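PDB 3EH7: 4-hydroxybutyrate CoA-transferase from Porphyromonas gingivalis, which probably transfers coenzyme A from an acyl-CoA to a carboxylate acceptor such as acetate or 4-hydroxybutyrate. Local coordinates for residues His24-Asn27 with Gly28-Val31; Pro164-His167 with Gly168-Ile172; Thr383-Arg386 with Asn387-Asp390. One frame throughout, in Å; residues are numbered along the deposited sequence.

Contact 1 of 3, residues His24-Asn27 with Gly28-Val31; sequences HIKN and GERV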
loop_
_atom_site.group_PDB
_atom_site.type_symbol
_atom_site.label_atom_id
_atom_site.label_comp_id
_atom_site.label_asym_id
_atom_site.label_seq_id
_atom_site.Cartn_x
_atom_site.Cartn_y
_atom_site.Cartn_z
ATOM N N HIS A 24 -3.112 13.254 37.875
ATOM C CA HIS A 24 -3.343 14.415 37.009
ATOM C C HIS A 24 -3.919 14.083 35.640
ATOM O O HIS A 24 -4.120 14.979 34.826
ATOM C CB HIS A 24 -2.043 15.224 36.872
ATOM C CG HIS A 24 -1.490 15.660 38.190
ATOM N ND1 HIS A 24 -2.020 16.710 38.904
ATOM C CD2 HIS A 24 -0.493 15.154 38.952
ATOM C CE1 HIS A 24 -1.358 16.852 40.039
ATOM N NE2 HIS A 24 -0.424 15.919 40.092
ATOM N N ILE A 25 -4.187 12.804 35.394
ATOM C CA ILE A 25 -4.945 12.404 34.225
ATOM C C ILE A 25 -6.408 12.669 34.526
ATOM O O ILE A 25 -6.843 12.462 35.649
ATOM C CB ILE A 25 -4.799 10.917 33.919
ATOM C CG1 ILE A 25 -3.324 10.531 33.737
ATOM C CG2 ILE A 25 -5.617 10.567 32.661
ATOM C CD1 ILE A 25 -3.111 9.038 33.557
ATOM N N LYS A 26 -7.168 13.102 33.518
ATOM C CA LYS A 26 -8.567 13.495 33.716
ATOM C C LYS A 26 -9.465 12.581 32.914
ATOM O O LYS A 26 -9.046 12.019 31.879
ATOM C CB LYS A 26 -8.781 14.973 33.345
ATOM C CG LYS A 26 -7.945 15.929 34.214
ATOM C CD LYS A 26 -8.101 17.430 33.905
ATOM C CE LYS A 26 -7.680 17.826 32.471
ATOM N NZ LYS A 26 -6.213 17.769 32.125
ATOM N N ASN A 27 -10.692 12.394 33.404
ATOM C CA ASN A 27 -11.642 11.505 32.733
ATOM C C ASN A 27 -11.846 11.907 31.286
ATOM O O ASN A 27 -11.828 13.083 30.954
ATOM C CB ASN A 27 -12.994 11.439 33.459
ATOM C CG ASN A 27 -13.228 10.085 34.134
ATOM O OD1 ASN A 27 -13.294 9.024 33.464
ATOM N ND2 ASN A 27 -13.335 10.107 35.457
ATOM N N GLY A 28 -12.008 10.913 30.426
ATOM C CA GLY A 28 -12.194 11.157 29.007
ATOM C C GLY A 28 -10.928 11.424 28.206
ATOM O O GLY A 28 -11.022 11.669 27.014
ATOM N N GLU A 29 -9.753 11.412 28.849
ATOM C CA GLU A 29 -8.490 11.697 28.158
ATOM C C GLU A 29 -7.941 10.432 27.501
ATOM O O GLU A 29 -8.306 9.314 27.879
ATOM C CB GLU A 29 -7.465 12.324 29.115
ATOM C CG GLU A 29 -7.733 13.830 29.399
ATOM C CD GLU A 29 -6.685 14.466 30.281
ATOM O OE1 GLU A 29 -5.926 13.716 30.951
ATOM O OE2 GLU A 29 -6.609 15.724 30.324
ATOM N N ARG A 30 -7.131 10.601 26.469
ATOM C CA ARG A 30 -6.417 9.477 25.876
ATOM C C ARG A 30 -4.975 9.478 26.383
ATOM O O ARG A 30 -4.281 10.491 26.315
ATOM C CB ARG A 30 -6.435 9.525 24.358
ATOM C CG ARG A 30 -5.920 8.244 23.753
ATOM C CD ARG A 30 -5.723 8.300 22.256
ATOM N NE ARG A 30 -6.915 7.912 21.506
ATOM C CZ ARG A 30 -7.832 8.764 21.067
ATOM N NH1 ARG A 30 -7.727 10.069 21.326
ATOM N NH2 ARG A 30 -8.877 8.315 20.391
ATOM N N VAL A 31 -4.540 8.331 26.892
ATOM C CA VAL A 31 -3.228 8.192 27.517
ATOM C C VAL A 31 -2.444 7.216 26.679
ATOM O O VAL A 31 -2.916 6.111 26.453
ATOM C CB VAL A 31 -3.363 7.613 28.937
ATOM C CG1 VAL A 31 -2.005 7.512 29.608
ATOM C CG2 VAL A 31 -4.320 8.442 29.756
HETATM O O HOH W 1 -4.479 15.607 32.189
#
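Glu29 OE1 accepts the backbone N-H of Lys26, with Lys26 N to Glu29 OE1 at 2.9 Å, and also lies 2.7 Å from water 1. The bond from Lys26 N is nearly straight (166°) but meets OE1 from above the carboxylate plane. Glu29 OE2 forms a salt bridge with Lys26 NZ at 2.8 Å, met on the syn side and only slightly out of the carboxylate plane. Water 1 accepts from Lys26 NZ and is within hydrogen-bonding distance of both Glu29 OE1 and His24 O, its donations shared among the acceptors around it, so it joins the loop backbone to the ion pair. Lys26 reaches Glu29 by bending at chi3 and chi4, which brings NZ round to the syn side of OE2 on a glutamate chain that is extended beyond CG. The backbone here forms a type II beta turn from Lys26 to Glu29, closed by Glu29 N to Lys26 O at 3.2 Å, with Gly28 at positive phi (81°). The turn leads from the loop after helix 18-22 into strand 30-33 of the parallel sheet in the N-terminal domain. Ile25 CG2 also rests against Val31 CG2 at 3.8 Å, the two side chains crossing at about a right angle, and Phe54 packs on Ile25.

Contact 2 of 3, residues Pro164-His167 with Gly168-Ile172; sequences PYVH and GDNLI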
loop_
_atom_site.group_PDB
_atom_site.type_symbol
_atom_site.label_atom_id
_atom_site.label_comp_id
_atom_site.label_asym_id
_atom_site.label_seq_id
_atom_site.Cartn_x
_atom_site.Cartn_y
_atom_site.Cartn_z
ATOM N N PRO A 164 17.667 0.562 29.734
ATOM C CA PRO A 164 18.971 0.842 29.156
ATOM C C PRO A 164 18.997 2.160 28.394
ATOM O O PRO A 164 17.954 2.657 27.986
ATOM C CB PRO A 164 19.207 -0.341 28.205
ATOM C CG PRO A 164 17.878 -0.893 27.946
ATOM C CD PRO A 164 17.057 -0.648 29.167
ATOM N N TYR A 165 20.191 2.724 28.253
ATOM C CA TYR A 165 20.390 3.944 27.467
ATOM C C TYR A 165 20.655 3.485 26.061
ATOM O O TYR A 165 21.649 2.811 25.810
ATOM C CB TYR A 165 21.569 4.759 28.002
ATOM C CG TYR A 165 21.826 6.057 27.239
ATOM C CD1 TYR A 165 22.630 6.058 26.094
ATOM C CD2 TYR A 165 21.268 7.261 27.654
ATOM C CE1 TYR A 165 22.873 7.207 25.394
ATOM C CE2 TYR A 165 21.525 8.442 26.958
ATOM C CZ TYR A 165 22.326 8.391 25.822
ATOM O OH TYR A 165 22.601 9.520 25.094
ATOM N N VAL A 166 19.730 3.772 25.157
ATOM C CA VAL A 166 19.836 3.287 23.777
ATOM C C VAL A 166 20.040 4.446 22.810
ATOM O O VAL A 166 19.318 5.467 22.849
ATOM C CB VAL A 166 18.602 2.441 23.371
ATOM C CG1 VAL A 166 18.687 1.953 21.900
ATOM C CG2 VAL A 166 18.458 1.245 24.339
ATOM N N HIS A 167 20.999 4.242 21.923
ATOM C CA HIS A 167 21.396 5.221 20.944
ATOM C C HIS A 167 20.405 5.413 19.817
ATOM O O HIS A 167 19.393 4.704 19.729
ATOM C CB HIS A 167 22.769 4.838 20.389
ATOM C CG HIS A 167 23.869 5.031 21.379
ATOM N ND1 HIS A 167 24.427 6.258 21.633
ATOM C CD2 HIS A 167 24.482 4.158 22.217
ATOM C CE1 HIS A 167 25.350 6.135 22.571
ATOM N NE2 HIS A 167 25.411 4.869 22.934
ATOM N N GLY A 168 20.716 6.381 18.957
ATOM C CA GLY A 168 19.869 6.778 17.824
ATOM C C GLY A 168 19.133 8.073 18.132
ATOM O O GLY A 168 19.499 8.788 19.062
ATOM N N ASP A 169 18.097 8.373 17.354
ATOM C CA ASP A 169 17.231 9.542 17.596
ATOM C C ASP A 169 16.208 9.151 18.656
ATOM O O ASP A 169 15.057 8.887 18.369
ATOM C CB ASP A 169 16.549 9.996 16.312
ATOM C CG ASP A 169 15.651 11.203 16.521
ATOM O OD1 ASP A 169 15.895 12.003 17.460
ATOM O OD2 ASP A 169 14.700 11.353 15.723
ATOM N N ASN A 170 16.675 9.108 19.903
ATOM C CA ASN A 170 15.988 8.381 20.946
ATOM C C ASN A 170 16.138 9.042 22.313
ATOM O O ASN A 170 16.138 8.348 23.336
ATOM C CB ASN A 170 16.589 6.981 20.998
ATOM C CG ASN A 170 15.741 6.002 21.739
ATOM O OD1 ASN A 170 14.499 6.054 21.702
ATOM N ND2 ASN A 170 16.410 5.052 22.401
ATOM N N LEU A 171 16.237 10.368 22.316
ATOM C CA LEU A 171 16.448 11.148 23.533
ATOM C C LEU A 171 15.363 12.184 23.709
ATOM O O LEU A 171 14.684 12.570 22.763
ATOM C CB LEU A 171 17.786 11.871 23.502
ATOM C CG LEU A 171 19.062 11.028 23.382
ATOM C CD1 LEU A 171 20.244 11.952 23.241
ATOM C CD2 LEU A 171 19.251 10.060 24.558
ATOM N N ILE A 172 15.215 12.627 24.949
ATOM C CA ILE A 172 14.349 13.731 25.279
ATOM C C ILE A 172 14.972 14.428 26.480
ATOM O O ILE A 172 15.492 13.775 27.401
ATOM C CB ILE A 172 12.891 13.260 25.574
ATOM C CG1 ILE A 172 11.949 14.451 25.716
ATOM C CG2 ILE A 172 12.834 12.314 26.816
ATOM C CD1 ILE A 172 10.486 14.059 25.861
HETATM O O HOH W 2 19.792 8.154 21.699
HETATM O O HOH W 3 22.987 8.049 19.519
#
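Asn170 ND2 reaches Val166 O from well above the carbonyl plane, 51° out of it, although the oxygen lies almost within the plane of the asparagine amide. Asn170 ND2 lies 3.0 Å from Val166 O, and the bond is fairly straight at the hydrogen (162°). Asn170 CG stands trans to its own backbone N (chi1 -164°), which carries the amide back across the turn, where Asn170 ND2 also comes within 3.5 Å of Val166 CB. ND2 has a second acceptor in Gly139 O, so this buried amide ties the turn to the loop after strand 135-137. Val166 O also receives a hydrogen bond from water 2, which donates to Gly168 O as well and so bridges the two carbonyls. Water 3 accepts from Gly168 N and lies in the plane of the His167 ring at its edge, 3.1 Å from His167 ND1.

Leu171 lays one methyl against the far end of Tyr165: Leu171 CD2 is 3.4 Å from Tyr165 OH and 3.7 Å from Tyr165 CE2, and the two side chains meet at a slant. Tyr165 CE1 in turn sits over one face of the His167 imidazole, 3.9 Å above its plane and offset toward the rim, while His167 CE1 approaches the tyrosine ring at its edge. Asp169 is the centre of an inverse gamma turn, between the backbone pairing of His167 with Leu292 and that of Ile172 with Cys136. The segment is thus a compact connection from the edge of the large mixed sheet to the two-stranded antiparallel sheet of 135-137 and 171-173.

Contact 3 of 3, residues Thr383-Arg386 with Asn387-Asp390; sequences TTLR and NEVD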
loop_
_atom_site.group_PDB
_atom_site.type_symbol
_atom_site.label_atom_id
_atom_site.label_comp_id
_atom_site.label_asym_id
_atom_site.label_seq_id
_atom_site.Cartn_x
_atom_site.Cartn_y
_atom_site.Cartn_z
ATOM N N THR A 383 -4.859 -7.109 5.560
ATOM C CA THR A 383 -3.794 -6.231 6.024
ATOM C C THR A 383 -2.673 -6.074 5.015
ATOM O O THR A 383 -1.947 -5.068 5.057
ATOM C CB THR A 383 -3.237 -6.631 7.417
ATOM O OG1 THR A 383 -2.795 -7.992 7.395
ATOM C CG2 THR A 383 -4.351 -6.472 8.499
ATOM N N THR A 384 -2.544 -7.026 4.103
ATOM C CA THR A 384 -1.662 -6.877 2.942
ATOM C C THR A 384 -2.439 -7.305 1.697
ATOM O O THR A 384 -3.044 -8.362 1.702
ATOM C CB THR A 384 -0.345 -7.696 3.118
ATOM O OG1 THR A 384 0.392 -7.168 4.236
ATOM C CG2 THR A 384 0.518 -7.597 1.913
ATOM N N LEU A 385 -2.442 -6.467 0.650
ATOM C CA LEU A 385 -3.314 -6.642 -0.513
ATOM C C LEU A 385 -2.834 -7.806 -1.373
ATOM O O LEU A 385 -1.624 -8.076 -1.455
ATOM C CB LEU A 385 -3.333 -5.346 -1.372
ATOM C CG LEU A 385 -3.946 -4.083 -0.726
ATOM C CD1 LEU A 385 -3.512 -2.792 -1.479
ATOM C CD2 LEU A 385 -5.480 -4.217 -0.688
ATOM N N ARG A 386 -3.745 -8.478 -2.051
ATOM C CA ARG A 386 -3.314 -9.555 -2.949
ATOM C C ARG A 386 -2.313 -9.047 -4.017
ATOM O O ARG A 386 -1.419 -9.772 -4.446
ATOM C CB ARG A 386 -4.500 -10.257 -3.605
ATOM C CG ARG A 386 -5.115 -9.482 -4.717
ATOM C CD ARG A 386 -6.285 -10.170 -5.429
ATOM N NE ARG A 386 -6.862 -9.193 -6.348
ATOM C CZ ARG A 386 -7.769 -9.448 -7.276
ATOM N NH1 ARG A 386 -8.282 -10.669 -7.434
ATOM N NH2 ARG A 386 -8.187 -8.461 -8.038
ATOM N N ASN A 387 -2.476 -7.800 -4.427
ATOM C CA ASN A 387 -1.598 -7.176 -5.430
ATOM C C ASN A 387 -0.197 -6.943 -4.929
ATOM O O ASN A 387 0.660 -6.657 -5.733
ATOM C CB ASN A 387 -2.166 -5.834 -5.957
ATOM C CG ASN A 387 -3.452 -6.001 -6.776
ATOM O OD1 ASN A 387 -3.897 -7.117 -7.033
ATOM N ND2 ASN A 387 -4.045 -4.896 -7.192
ATOM N N GLU A 388 0.054 -7.023 -3.618
ATOM C CA GLU A 388 1.413 -6.791 -3.117
ATOM C C GLU A 388 2.138 -7.969 -2.472
ATOM O O GLU A 388 3.346 -7.899 -2.233
ATOM C CB GLU A 388 1.459 -5.576 -2.197
ATOM C CG GLU A 388 0.483 -5.570 -1.068
ATOM C CD GLU A 388 0.370 -4.221 -0.441
ATOM O OE1 GLU A 388 1.301 -3.417 -0.705
ATOM O OE2 GLU A 388 -0.608 -3.996 0.344
ATOM N N VAL A 389 1.429 -9.063 -2.223
ATOM C CA VAL A 389 2.056 -10.222 -1.575
ATOM C C VAL A 389 3.153 -10.749 -2.509
ATOM O O VAL A 389 2.989 -10.680 -3.728
ATOM C CB VAL A 389 0.977 -11.268 -1.244
ATOM C CG1 VAL A 389 0.248 -11.710 -2.549
ATOM C CG2 VAL A 389 1.585 -12.468 -0.478
ATOM N N ASP A 390 4.270 -11.245 -1.959
ATOM C CA ASP A 390 5.418 -11.664 -2.750
ATOM C C ASP A 390 5.601 -13.185 -2.529
ATOM O O ASP A 390 4.904 -13.970 -3.172
ATOM C CB ASP A 390 6.604 -10.801 -2.295
ATOM C CG ASP A 390 7.853 -11.007 -3.093
ATOM O OD1 ASP A 390 7.793 -11.737 -4.100
ATOM O OD2 ASP A 390 8.890 -10.375 -2.703
HETATM O O HOH W 4 1.280 -9.659 -5.631
#
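Glu388 carries CG between its backbone N and carbonyl carbon (chi1 53°), and with the chain extended beyond CG the carboxylate reaches back to the Leu385 backbone, the two side chains crossing at a slant. Glu388 OE2 accepts the backbone N-H of Leu385 through its anti lone pair, at 3.1 Å from Leu385 N and close to straight (170°). Glu388 OE2 also lies 3.5 Å from Leu385 CB. Thr384 adds its methyl, with Thr384 CG2 at 3.6 Å from Glu388 CG. The other oxygen, OE1, forms salt bridges with Arg346 of its own chain and with Arg346 of the second subunit, so one buried carboxylate links this turn to both arginines across the dimer interface.

The backbone bonds in the reverse direction: Glu388 N donates to Leu385 O at 2.9 Å, closing a type I beta turn from Leu385 to Glu388, and Val389 N makes a weak bond to that oxygen. Arg386 and Asn387 lie side by side and point the same way, their guanidinium and amide planes 18° apart, with Asn387 OD1 at 3.5 Å from Arg386 CG. Val389 turns CG1 onto Arg386 O, and water 4 donates to that carbonyl and to Val389 O, bridging those two carbonyls.

Phe101, Pro103 and Phe105 of the second subunit pack over Arg386, Asn387 and Glu388 respectively. Just upstream, Thr383 and Thr384 both face Val325 in a classic beta bulge, and the type I turn leads from a weakly bonded strand at the edge of the small mixed sheet within this chain toward strand 391-394 of the large sheet in the C-terminal domain.

The three contacts follow one another along the chain, and none touches another. Contacts 1 and 2 both belong to the N-terminal family region, their centres about 27 Å apart and their nearest atoms about 15 Å apart: contact 1 leads into strand 30-33 of the parallel sheet, whereas contact 2 follows strand 154-160 of that sheet and reaches the edge of the large mixed sheet. Contact 3 lies in the C-terminal family region, with its centre about 34 Å from that of contact 2, on the opposite side of the chain's centre, and about 38 Å from that of contact 1. Of the three, contact 3 alone meets the second subunit.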